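Local coordinates for periplasmic binding protein (Veillonella parvula, PDB 4OVK) that probably binds a solute in the periplasm and delivers it to an ABC transporter for uptake, at residues F167-P179 / L200-K212. Numbering follows the deposited sequence. Where two conformers were deposited one is given.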
loop_
_atom_site.group_PDB
_atom_site.type_symbol
_atom_site.label_atom_id
_atom_site.label_comp_id
_atom_site.label_asym_id
_atom_site.label_seq_id
_atom_site.Cartn_x
_atom_site.Cartn_y
_atom_site.Cartn_z
ATOM N N PHE A 167 -4.571 6.310 16.628
ATOM C CA PHE A 167 -3.267 6.973 16.539
ATOM C C PHE A 167 -3.330 8.469 16.889
ATOM O O PHE A 167 -2.397 8.994 17.483
ATOM C CB PHE A 167 -2.603 6.716 15.178
ATOM C CG PHE A 167 -2.010 5.336 15.062
ATOM C CD1 PHE A 167 -0.774 5.056 15.622
ATOM C CD2 PHE A 167 -2.706 4.309 14.442
ATOM C CE1 PHE A 167 -0.230 3.786 15.552
ATOM C CE2 PHE A 167 -2.172 3.033 14.371
ATOM C CZ PHE A 167 -0.933 2.770 14.928
ATOM N N LYS A 168 -4.427 9.155 16.563
ATOM C CA LYS A 168 -4.544 10.562 16.971
ATOM C C LYS A 168 -4.606 10.664 18.484
ATOM O O LYS A 168 -4.046 11.592 19.070
ATOM C CB LYS A 168 -5.772 11.256 16.368
ATOM C CG LYS A 168 -5.774 11.349 14.848
ATOM C CD LYS A 168 -4.748 12.333 14.307
ATOM C CE LYS A 168 -5.299 13.743 14.242
ATOM N NZ LYS A 168 -4.247 14.742 13.900
ATOM N N GLN A 169 -5.280 9.708 19.123
ATOM C CA GLN A 169 -5.508 9.794 20.561
ATOM C C GLN A 169 -4.198 9.478 21.268
ATOM O O GLN A 169 -3.840 10.144 22.204
ATOM C CB GLN A 169 -6.619 8.839 21.007
ATOM C CG GLN A 169 -7.152 9.088 22.413
ATOM C CD GLN A 169 -6.288 8.475 23.507
ATOM O OE1 GLN A 169 -5.656 7.426 23.316
ATOM N NE2 GLN A 169 -6.259 9.127 24.662
ATOM N N LYS A 170 -3.473 8.472 20.791
ATOM C CA LYS A 170 -2.160 8.176 21.362
ATOM C C LYS A 170 -1.218 9.375 21.229
ATOM O O LYS A 170 -0.388 9.617 22.105
ATOM C CB LYS A 170 -1.547 6.933 20.719
ATOM C CG LYS A 170 -2.258 5.641 21.079
ATOM C CD LYS A 170 -2.056 5.255 22.534
ATOM C CE LYS A 170 -2.771 3.948 22.846
ATOM N NZ LYS A 170 -2.497 3.500 24.234
ATOM N N ASN A 171 -1.345 10.116 20.135
ATOM C CA ASN A 171 -0.612 11.366 19.949
ATOM C C ASN A 171 0.898 11.238 20.190
ATOM O O ASN A 171 1.504 12.077 20.864
ATOM C CB ASN A 171 -1.212 12.449 20.856
ATOM C CG ASN A 171 -0.814 13.856 20.440
ATOM O OD1 ASN A 171 -0.464 14.108 19.287
ATOM N ND2 ASN A 171 -0.857 14.774 21.383
ATOM N N ALA A 172 1.495 10.205 19.596
ATOM C CA ALA A 172 2.921 9.901 19.788
ATOM C C ALA A 172 3.845 10.974 19.212
ATOM O O ALA A 172 4.994 11.063 19.600
ATOM C CB ALA A 172 3.256 8.544 19.177
ATOM N N SER A 173 3.348 11.794 18.284
ATOM C CA SER A 173 4.182 12.847 17.703
ATOM C C SER A 173 4.539 13.909 18.728
ATOM O O SER A 173 5.476 14.678 18.521
ATOM C CB SER A 173 3.489 13.498 16.505
ATOM O OG SER A 173 2.260 14.055 16.893
ATOM N N ALA A 174 3.793 13.952 19.833
ATOM C CA ALA A 174 4.025 14.927 20.881
ATOM C C ALA A 174 5.096 14.478 21.884
ATOM O O ALA A 174 5.526 15.271 22.715
ATOM C CB ALA A 174 2.716 15.218 21.610
ATOM N N LEU A 175 5.536 13.224 21.810
ATOM C CA LEU A 175 6.512 12.714 22.773
ATOM C C LEU A 175 7.873 13.378 22.591
ATOM O O LEU A 175 8.262 13.752 21.481
ATOM C CB LEU A 175 6.673 11.193 22.663
ATOM C CG LEU A 175 5.460 10.330 23.028
ATOM C CD1 LEU A 175 5.658 8.891 22.550
ATOM C CD2 LEU A 175 5.172 10.374 24.523
ATOM N N PRO A 176 8.602 13.541 23.689
ATOM C CA PRO A 176 9.966 14.057 23.628
ATOM C C PRO A 176 10.978 12.944 23.314
ATOM O O PRO A 176 10.667 11.769 23.490
ATOM C CB PRO A 176 10.175 14.605 25.035
ATOM C CG PRO A 176 9.328 13.732 25.911
ATOM C CD PRO A 176 8.179 13.239 25.071
ATOM N N ASN A 177 12.173 13.320 22.864
ATOM C CA ASN A 177 13.275 12.367 22.585
ATOM C C ASN A 177 12.933 11.180 21.643
ATOM O O ASN A 177 13.301 10.030 21.894
ATOM C CB ASN A 177 13.929 11.883 23.902
ATOM C CG ASN A 177 12.992 11.048 24.771
ATOM O OD1 ASN A 177 12.504 9.996 24.350
ATOM N ND2 ASN A 177 12.746 11.514 25.998
ATOM N N LYS A 178 12.272 11.476 20.534
ATOM C CA LYS A 178 11.834 10.435 19.594
ATOM C C LYS A 178 13.008 9.767 18.861
ATOM O O LYS A 178 13.984 10.441 18.545
ATOM C CB LYS A 178 10.897 11.067 18.574
ATOM C CG LYS A 178 9.669 11.730 19.182
ATOM C CD LYS A 178 8.795 12.354 18.107
ATOM C CE LYS A 178 8.429 13.786 18.423
ATOM N NZ LYS A 178 7.718 14.375 17.263
ATOM N N PRO A 179 12.922 8.445 18.584
ATOM C CA PRO A 179 13.977 7.803 17.787
ATOM C C PRO A 179 14.031 8.392 16.380
ATOM O O PRO A 179 12.981 8.700 15.809
ATOM C CB PRO A 179 13.548 6.328 17.714
ATOM C CG PRO A 179 12.522 6.152 18.769
ATOM C CD PRO A 179 11.871 7.490 18.975
ATOM N N LEU A 200 5.084 11.152 7.079
ATOM C CA LEU A 200 3.863 11.336 7.865
ATOM C C LEU A 200 3.655 10.138 8.790
ATOM O O LEU A 200 3.289 10.311 9.945
ATOM C CB LEU A 200 2.621 11.509 6.975
ATOM C CG LEU A 200 2.577 12.720 6.041
ATOM C CD1 LEU A 200 1.271 12.698 5.255
ATOM C CD2 LEU A 200 2.740 14.032 6.797
HETATM N N MSE A 201 3.896 8.929 8.281
HETATM C CA MSE A 201 3.692 7.701 9.078
HETATM C C MSE A 201 4.719 7.634 10.199
HETATM O O MSE A 201 4.396 7.267 11.335
HETATM C CB MSE A 201 3.704 6.438 8.191
HETATM C CG MSE A 201 2.383 6.311 7.421
HETATM SE SE MSE A 201 2.182 4.510 6.638
HETATM C CE MSE A 201 3.680 4.935 5.436
ATOM N N ILE A 202 5.957 8.011 9.909
ATOM C CA ILE A 202 6.998 8.064 10.950
ATOM C C ILE A 202 6.599 9.038 12.074
ATOM O O ILE A 202 6.703 8.715 13.276
ATOM C CB ILE A 202 8.380 8.417 10.345
ATOM C CG1 ILE A 202 8.944 7.201 9.598
ATOM C CG2 ILE A 202 9.365 8.861 11.427
ATOM C CD1 ILE A 202 10.155 7.493 8.734
ATOM N N THR A 203 6.110 10.214 11.683
ATOM C CA THR A 203 5.710 11.233 12.654
ATOM C C THR A 203 4.526 10.739 13.488
ATOM O O THR A 203 4.535 10.875 14.704
ATOM C CB THR A 203 5.338 12.559 11.960
ATOM O OG1 THR A 203 6.505 13.119 11.342
ATOM C CG2 THR A 203 4.769 13.566 12.961
HETATM N N MSE A 204 3.520 10.146 12.837
HETATM C CA MSE A 204 2.317 9.724 13.545
HETATM C C MSE A 204 2.626 8.623 14.538
HETATM O O MSE A 204 1.932 8.488 15.538
HETATM C CB MSE A 204 1.241 9.284 12.558
HETATM C CG MSE A 204 -0.071 8.874 13.231
HETATM SE SE MSE A 204 -0.967 10.388 14.146
HETATM C CE MSE A 204 -1.523 11.445 12.572
ATOM N N THR A 205 3.664 7.831 14.281
ATOM C CA THR A 205 4.026 6.729 15.181
ATOM C C THR A 205 5.167 7.077 16.148
ATOM O O THR A 205 5.734 6.194 16.798
ATOM C CB THR A 205 4.332 5.447 14.378
ATOM O OG1 THR A 205 5.397 5.688 13.451
ATOM C CG2 THR A 205 3.074 4.996 13.608
ATOM N N GLY A 206 5.478 8.368 16.267
ATOM C CA GLY A 206 6.370 8.856 17.320
ATOM C C GLY A 206 7.854 8.830 17.013
ATOM O O GLY A 206 8.688 8.784 17.931
ATOM N N GLY A 207 8.198 8.887 15.726
ATOM C CA GLY A 207 9.592 8.969 15.322
ATOM C C GLY A 207 9.941 10.347 14.806
ATOM O O GLY A 207 9.051 11.145 14.453
ATOM N N GLU A 208 11.239 10.632 14.784
ATOM C CA GLU A 208 11.753 11.818 14.116
ATOM C C GLU A 208 12.254 11.360 12.761
ATOM O O GLU A 208 12.933 10.345 12.662
ATOM C CB GLU A 208 12.887 12.471 14.913
ATOM C CG GLU A 208 13.583 13.611 14.173
ATOM C CD GLU A 208 14.680 14.296 14.972
ATOM O OE1 GLU A 208 14.874 13.964 16.167
ATOM O OE2 GLU A 208 15.361 15.178 14.390
ATOM N N ASN A 209 11.925 12.112 11.719
ATOM C CA ASN A 209 12.432 11.829 10.387
ATOM C C ASN A 209 13.889 12.246 10.210
ATOM O O ASN A 209 14.206 13.439 10.215
ATOM C CB ASN A 209 11.568 12.542 9.365
ATOM C CG ASN A 209 10.254 11.847 9.171
ATOM O OD1 ASN A 209 10.224 10.711 8.702
ATOM N ND2 ASN A 209 9.161 12.502 9.555
ATOM N N ALA A 210 14.767 11.261 10.032
ATOM C CA ALA A 210 16.175 11.529 9.719
ATOM C C ALA A 210 16.319 12.442 8.500
ATOM O O ALA A 210 17.182 13.314 8.487
ATOM C CB ALA A 210 16.938 10.227 9.486
ATOM N N ALA A 211 15.464 12.236 7.492
ATOM C CA ALA A 211 15.506 12.999 6.231
ATOM C C ALA A 211 14.489 14.154 6.183
ATOM O O ALA A 211 14.043 14.560 5.109
ATOM C CB ALA A 211 15.281 12.053 5.066
ATOM N N LYS A 212 14.149 14.671 7.358
ATOM C CA LYS A 212 13.221 15.789 7.549
ATOM C C LYS A 212 13.471 16.989 6.628
ATOM O O LYS A 212 12.522 17.630 6.152
ATOM C CB LYS A 212 13.318 16.206 9.025
ATOM C CG LYS A 212 12.830 17.590 9.405
ATOM C CD LYS A 212 13.155 17.854 10.870
ATOM C CE LYS A 212 14.618 18.232 11.051
ATOM N NZ LYS A 212 15.163 17.701 12.323
HETATM O O HOH W 1 0.241 8.433 17.732
HETATM O O HOH W 2 0.945 11.543 16.732
HETATM O O HOH W 3 6.827 11.998 15.751
#
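A172 sets its CB against the backbone of G206, 3.6 Å from G206 CA, and the A172 carbonyl oxygen takes a long, bent CA-H...O contact from the same glycine. Next to A172, S173 rests its CB on T203 O, 3.3 Å away, and on T203 CG2; further along the chain, K178 lays CB, CG and CD alongside G206 O, which also accepts a hydrogen bond from Q297. The K178 side chain runs extended through CD (CD anti to CA, chi2 179°) and bends at chi3, which brings NZ back to S173 O, 2.6 Å away. A water on K178 NZ donates to both T203 O and G207 O, tying the lysine to the helix end.

Further back, the bend at chi2 puts the M204 selenium beside F167 O, and the one at chi3 carries CE to K168 CD at 3.8 Å; the two side chains cross at about a right angle. The F167 ring meets T205 CG2 obliquely and packs on F301 and M289. Another water donates to F167 O and M204 O and accepts from A172 N, joining both helices to the 3-10 segment. At P179 the two backbones join directly: E208 N bonds P179 O at 2.8 Å, nearly straight (169°).

G206, with positive phi, is the C-prime residue of a Schellman motif, G207 N reaching I202 O and G206 N reaching T203 O. The contact joins the end of interlobe helix 150-170 to the beta-alpha-beta connection between neighbouring parallel strands 180-184 and 208-209, consistent with the single-long-helix fold of siderophore- and metal-binding solute-binding proteins.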